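Local coordinates for protein cellulase (Soil metagenome, PDB 5I2U) that probably hydrolyses cellulose, as a halotolerant cellulase of glycoside hydrolase family 5 with a TIM-barrel fold, at residues Tyr158-Trp169 against Asn190-Asp200. Numbering follows the deposited sequence.
Sequences YEIWNEPDYFEW and NIILVGSPHWD. With MG (magnesium ion), chain H.
Trp199 lies across the chain that runs from Glu163 to Tyr166. From CB to the benzo edge, each part of the side chain has a partner. CB packs on Glu163 CD at 3.8 Å, then CD1 meets Glu163 OE1 at the indole edge, close to the ring plane (3.3 Å), with the carboxylate turned 76° to the indole. NE1 donates to a water, which in turn donates a hydrogen bond to Asp165 OD2 (3.0 Å). Finally CZ2 and CH2 point the benzo edge at the face of Tyr166, an offset edge-to-face pair with planes at 85°. With CG anti to the carbonyl carbon (chi1 -51°), the indole swings over Asp165, its face on CA. Trp199 N is tied to Pro164 O at 2.9 Å. Were the indole cut back to an alanine here, Glu163 would probably lose a side wall, Tyr166 its aromatic partner and the water on Asp165 its NE1 donor.

Deeper in, Asp200 OD1 takes the Ser196 N-H on its anti lone pair, while OD2 sits 2.6 Å from Asn162 O. Further back along the chain, strands 156-159 and 192-194 pair in parallel in the barrel, with Leu193 N to Tyr158 O at 2.6 Å. At the strands' other end Asn190 OD1 binds magnesium at 2.1 Å, alongside Gly151, Asp187 and Asp189. Asn162-Glu163-Pro164 matches the Asn-Glu-Pro signature whose glutamate is the acid/base in family 5 relatives. Glu163 OE2 also bonds His222, so indole and histidine together probably restrict how this carboxylate can turn.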
loop_
_atom_site.group_PDB
_atom_site.type_symbol
_atom_site.label_atom_id
_atom_site.label_comp_id
_atom_site.label_asym_id
_atom_site.label_seq_id
_atom_site.Cartn_x
_atom_site.Cartn_y
_atom_site.Cartn_z
ATOM N N TYR A 158 -8.328 3.156 0.663
ATOM C CA TYR A 158 -8.714 1.926 -0.050
ATOM C C TYR A 158 -7.766 1.677 -1.207
ATOM O O TYR A 158 -7.405 2.619 -1.930
ATOM C CB TYR A 158 -10.132 2.066 -0.613
ATOM C CG TYR A 158 -11.151 2.536 0.402
ATOM C CD1 TYR A 158 -11.617 1.681 1.404
ATOM C CD2 TYR A 158 -11.642 3.840 0.366
ATOM C CE1 TYR A 158 -12.554 2.116 2.341
ATOM C CE2 TYR A 158 -12.579 4.286 1.284
ATOM C CZ TYR A 158 -13.038 3.427 2.273
ATOM O OH TYR A 158 -13.963 3.879 3.186
ATOM N N GLU A 159 -7.356 0.422 -1.385
ATOM C CA GLU A 159 -6.557 0.046 -2.538
ATOM C C GLU A 159 -7.272 -1.101 -3.236
ATOM O O GLU A 159 -7.266 -2.236 -2.772
ATOM C CB GLU A 159 -5.153 -0.342 -2.130
ATOM C CG GLU A 159 -4.252 -0.598 -3.326
ATOM C CD GLU A 159 -2.856 -1.006 -2.940
ATOM O OE1 GLU A 159 -2.555 -1.000 -1.730
ATOM O OE2 GLU A 159 -2.062 -1.324 -3.856
ATOM N N ILE A 160 -7.874 -0.789 -4.370
ATOM C CA ILE A 160 -8.952 -1.615 -4.910
ATOM C C ILE A 160 -8.512 -2.852 -5.702
ATOM O O ILE A 160 -9.310 -3.765 -5.908
ATOM C CB ILE A 160 -9.976 -0.763 -5.712
ATOM C CG1 ILE A 160 -9.361 -0.116 -6.955
ATOM C CG2 ILE A 160 -10.557 0.311 -4.810
ATOM C CD1 ILE A 160 -10.397 0.457 -7.890
ATOM N N TRP A 161 -7.256 -2.888 -6.138
ATOM C CA TRP A 161 -6.749 -4.034 -6.884
ATOM C C TRP A 161 -5.228 -3.998 -6.853
ATOM O O TRP A 161 -4.600 -3.257 -7.629
ATOM C CB TRP A 161 -7.268 -3.993 -8.324
ATOM C CG TRP A 161 -6.983 -5.205 -9.143
ATOM C CD1 TRP A 161 -6.158 -6.253 -8.831
ATOM C CD2 TRP A 161 -7.502 -5.479 -10.441
ATOM N NE1 TRP A 161 -6.137 -7.161 -9.853
ATOM C CE2 TRP A 161 -6.954 -6.717 -10.858
ATOM C CE3 TRP A 161 -8.376 -4.800 -11.297
ATOM C CZ2 TRP A 161 -7.267 -7.302 -12.093
ATOM C CZ3 TRP A 161 -8.682 -5.376 -12.533
ATOM C CH2 TRP A 161 -8.125 -6.616 -12.919
ATOM N N ASN A 162 -4.652 -4.803 -5.955
ATOM C CA ASN A 162 -3.211 -4.782 -5.687
ATOM C C ASN A 162 -2.345 -4.684 -6.941
ATOM O O ASN A 162 -1.703 -3.668 -7.181
ATOM C CB ASN A 162 -2.812 -6.017 -4.890
ATOM C CG ASN A 162 -1.298 -6.212 -4.813
ATOM O OD1 ASN A 162 -0.555 -5.263 -4.584
ATOM N ND2 ASN A 162 -0.849 -7.420 -5.032
ATOM N N GLU A 163 -2.347 -5.748 -7.735
ATOM C CA GLU A 163 -1.449 -5.859 -8.866
ATOM C C GLU A 163 -2.161 -6.601 -9.980
ATOM O O GLU A 163 -2.062 -7.822 -10.078
ATOM C CB GLU A 163 -0.163 -6.597 -8.462
ATOM C CG GLU A 163 0.910 -5.710 -7.858
ATOM C CD GLU A 163 2.212 -6.440 -7.580
ATOM O OE1 GLU A 163 2.290 -7.671 -7.700
ATOM O OE2 GLU A 163 3.179 -5.765 -7.206
ATOM N N PRO A 164 -2.910 -5.862 -10.813
ATOM C CA PRO A 164 -3.380 -6.463 -12.044
ATOM C C PRO A 164 -2.158 -6.868 -12.881
ATOM O O PRO A 164 -1.222 -6.069 -13.009
ATOM C CB PRO A 164 -4.175 -5.342 -12.724
ATOM C CG PRO A 164 -4.335 -4.253 -11.717
ATOM C CD PRO A 164 -3.273 -4.441 -10.686
ATOM N N ASP A 165 -2.146 -8.105 -13.382
ATOM C CA ASP A 165 -1.038 -8.590 -14.222
ATOM C C ASP A 165 -1.365 -8.466 -15.731
ATOM O O ASP A 165 -1.108 -7.412 -16.325
ATOM C CB ASP A 165 -0.518 -10.001 -13.818
ATOM C CG ASP A 165 -1.631 -11.023 -13.538
ATOM O OD1 ASP A 165 -2.759 -10.886 -14.081
ATOM O OD2 ASP A 165 -1.358 -11.975 -12.780
ATOM N N TYR A 166 -1.960 -9.502 -16.328
ATOM C CA TYR A 166 -2.094 -9.599 -17.788
ATOM C C TYR A 166 -3.511 -9.160 -18.206
ATOM O O TYR A 166 -4.434 -9.974 -18.372
ATOM C CB TYR A 166 -1.749 -11.018 -18.249
ATOM C CG TYR A 166 -0.482 -11.561 -17.605
ATOM C CD1 TYR A 166 0.786 -11.200 -18.076
ATOM C CD2 TYR A 166 -0.555 -12.429 -16.512
ATOM C CE1 TYR A 166 1.944 -11.705 -17.484
ATOM C CE2 TYR A 166 0.590 -12.934 -15.915
ATOM C CZ TYR A 166 1.838 -12.571 -16.404
ATOM O OH TYR A 166 2.963 -13.071 -15.790
ATOM N N PHE A 167 -3.665 -7.842 -18.312
ATOM C CA PHE A 167 -4.923 -7.194 -18.663
ATOM C C PHE A 167 -4.592 -5.970 -19.495
ATOM O O PHE A 167 -3.479 -5.438 -19.419
ATOM C CB PHE A 167 -5.675 -6.717 -17.417
ATOM C CG PHE A 167 -6.169 -7.825 -16.532
ATOM C CD1 PHE A 167 -5.361 -8.339 -15.529
ATOM C CD2 PHE A 167 -7.455 -8.320 -16.671
ATOM C CE1 PHE A 167 -5.820 -9.355 -14.697
ATOM C CE2 PHE A 167 -7.928 -9.335 -15.847
ATOM C CZ PHE A 167 -7.107 -9.856 -14.855
ATOM N N GLU A 168 -5.565 -5.535 -20.287
ATOM C CA GLU A 168 -5.503 -4.238 -20.938
ATOM C C GLU A 168 -5.961 -3.212 -19.898
ATOM O O GLU A 168 -6.810 -3.512 -19.055
ATOM C CB GLU A 168 -6.394 -4.198 -22.191
ATOM C CG GLU A 168 -5.698 -3.561 -23.414
ATOM C CD GLU A 168 -4.509 -4.387 -23.875
ATOM O OE1 GLU A 168 -4.693 -5.610 -24.049
ATOM O OE2 GLU A 168 -3.391 -3.822 -24.029
ATOM N N TRP A 169 -5.409 -2.007 -19.962
ATOM C CA TRP A 169 -5.780 -0.940 -19.035
ATOM C C TRP A 169 -7.287 -0.658 -19.039
ATOM O O TRP A 169 -7.865 -0.405 -17.982
ATOM C CB TRP A 169 -4.986 0.343 -19.326
ATOM C CG TRP A 169 -5.577 1.584 -18.709
ATOM C CD1 TRP A 169 -6.010 2.694 -19.372
ATOM C CD2 TRP A 169 -5.832 1.824 -17.316
ATOM N NE1 TRP A 169 -6.510 3.614 -18.481
ATOM C CE2 TRP A 169 -6.421 3.104 -17.213
ATOM C CE3 TRP A 169 -5.632 1.077 -16.145
ATOM C CZ2 TRP A 169 -6.800 3.661 -15.983
ATOM C CZ3 TRP A 169 -6.012 1.633 -14.916
ATOM C CH2 TRP A 169 -6.590 2.912 -14.848
ATOM N N ASN A 190 -12.637 9.809 1.131
ATOM C CA ASN A 190 -11.388 9.101 1.453
ATOM C C ASN A 190 -10.638 8.657 0.206
ATOM O O ASN A 190 -11.235 8.460 -0.856
ATOM C CB ASN A 190 -11.616 7.890 2.365
ATOM C CG ASN A 190 -12.000 8.279 3.776
ATOM O OD1 ASN A 190 -12.831 9.149 3.973
ATOM N ND2 ASN A 190 -11.384 7.650 4.761
ATOM N N ILE A 191 -9.327 8.492 0.350
ATOM C CA ILE A 191 -8.462 8.217 -0.800
ATOM C C ILE A 191 -8.712 6.797 -1.304
ATOM O O ILE A 191 -8.901 5.880 -0.501
ATOM C CB ILE A 191 -6.941 8.351 -0.491
ATOM C CG1 ILE A 191 -6.594 9.670 0.231
ATOM C CG2 ILE A 191 -6.122 8.222 -1.782
ATOM C CD1 ILE A 191 -6.943 10.948 -0.516
ATOM N N ILE A 192 -8.730 6.649 -2.632
ATOM C CA ILE A 192 -8.816 5.360 -3.297
ATOM C C ILE A 192 -7.601 5.225 -4.188
ATOM O O ILE A 192 -7.378 6.079 -5.053
ATOM C CB ILE A 192 -10.066 5.221 -4.188
ATOM C CG1 ILE A 192 -11.352 5.406 -3.363
ATOM C CG2 ILE A 192 -10.061 3.845 -4.851
ATOM C CD1 ILE A 192 -12.621 5.581 -4.186
ATOM N N LEU A 193 -6.835 4.153 -3.995
ATOM C CA LEU A 193 -5.656 3.912 -4.794
ATOM C C LEU A 193 -5.997 2.917 -5.885
ATOM O O LEU A 193 -6.603 1.883 -5.612
ATOM C CB LEU A 193 -4.540 3.381 -3.911
ATOM C CG LEU A 193 -4.167 4.192 -2.666
ATOM C CD1 LEU A 193 -2.943 3.539 -2.037
ATOM C CD2 LEU A 193 -3.876 5.657 -2.959
ATOM N N VAL A 194 -5.577 3.216 -7.112
ATOM C CA VAL A 194 -5.983 2.455 -8.304
ATOM C C VAL A 194 -4.787 1.783 -8.960
ATOM O O VAL A 194 -3.849 2.445 -9.376
ATOM C CB VAL A 194 -6.672 3.374 -9.334
ATOM C CG1 VAL A 194 -6.991 2.624 -10.632
ATOM C CG2 VAL A 194 -7.937 3.959 -8.731
ATOM N N GLY A 195 -4.851 0.464 -9.068
ATOM C CA GLY A 195 -3.816 -0.321 -9.688
ATOM C C GLY A 195 -3.901 -0.258 -11.195
ATOM O O GLY A 195 -4.914 0.167 -11.749
ATOM N N SER A 196 -2.828 -0.695 -11.847
ATOM C CA SER A 196 -2.756 -0.748 -13.299
ATOM C C SER A 196 -2.006 -2.011 -13.747
ATOM O O SER A 196 -1.317 -2.644 -12.928
ATOM C CB SER A 196 -2.102 0.524 -13.852
ATOM O OG SER A 196 -0.784 0.684 -13.384
ATOM N N PRO A 197 -2.145 -2.389 -15.039
ATOM C CA PRO A 197 -1.586 -3.678 -15.469
ATOM C C PRO A 197 -0.064 -3.767 -15.402
ATOM O O PRO A 197 0.628 -2.744 -15.283
ATOM C CB PRO A 197 -2.083 -3.831 -16.920
ATOM C CG PRO A 197 -3.176 -2.840 -17.081
ATOM C CD PRO A 197 -2.856 -1.718 -16.143
ATOM N N HIS A 198 0.421 -5.002 -15.462
ATOM C CA HIS A 198 1.830 -5.330 -15.269
ATOM C C HIS A 198 2.329 -4.859 -13.906
ATOM O O HIS A 198 3.346 -4.178 -13.801
ATOM C CB HIS A 198 2.691 -4.817 -16.439
ATOM C CG HIS A 198 2.410 -5.520 -17.728
ATOM N ND1 HIS A 198 1.679 -4.950 -18.746
ATOM C CD2 HIS A 198 2.738 -6.764 -18.152
ATOM C CE1 HIS A 198 1.577 -5.807 -19.745
ATOM N NE2 HIS A 198 2.214 -6.915 -19.412
ATOM N N TRP A 199 1.597 -5.251 -12.865
ATOM C CA TRP A 199 1.995 -5.044 -11.470
ATOM C C TRP A 199 2.168 -3.568 -11.151
ATOM O O TRP A 199 3.160 -3.160 -10.555
ATOM C CB TRP A 199 3.254 -5.883 -11.165
ATOM C CG TRP A 199 3.047 -7.302 -11.600
ATOM C CD1 TRP A 199 2.328 -8.258 -10.940
ATOM C CD2 TRP A 199 3.486 -7.906 -12.830
ATOM N NE1 TRP A 199 2.332 -9.430 -11.653
ATOM C CE2 TRP A 199 3.034 -9.243 -12.819
ATOM C CE3 TRP A 199 4.238 -7.454 -13.924
ATOM C CZ2 TRP A 199 3.303 -10.138 -13.863
ATOM C CZ3 TRP A 199 4.513 -8.339 -14.966
ATOM C CH2 TRP A 199 4.042 -9.673 -14.927
ATOM N N ASP A 200 1.180 -2.776 -11.564
ATOM C CA ASP A 200 1.206 -1.318 -11.425
ATOM C C ASP A 200 2.464 -0.681 -12.053
ATOM O O ASP A 200 3.103 0.178 -11.438
ATOM C CB ASP A 200 1.044 -0.897 -9.964
ATOM C CG ASP A 200 -0.029 -1.695 -9.243
ATOM O OD1 ASP A 200 -1.173 -1.755 -9.749
ATOM O OD2 ASP A 200 0.277 -2.266 -8.171
HETATM MG MG MG H . -14.873 9.581 4.232
HETATM O O HOH W 1 -5.640 -0.637 -6.892
HETATM O O HOH W 2 1.129 -12.023 -11.160
HETATM O O HOH W 3 -17.111 9.749 5.054
HETATM O O HOH W 4 -14.489 11.011 5.651
#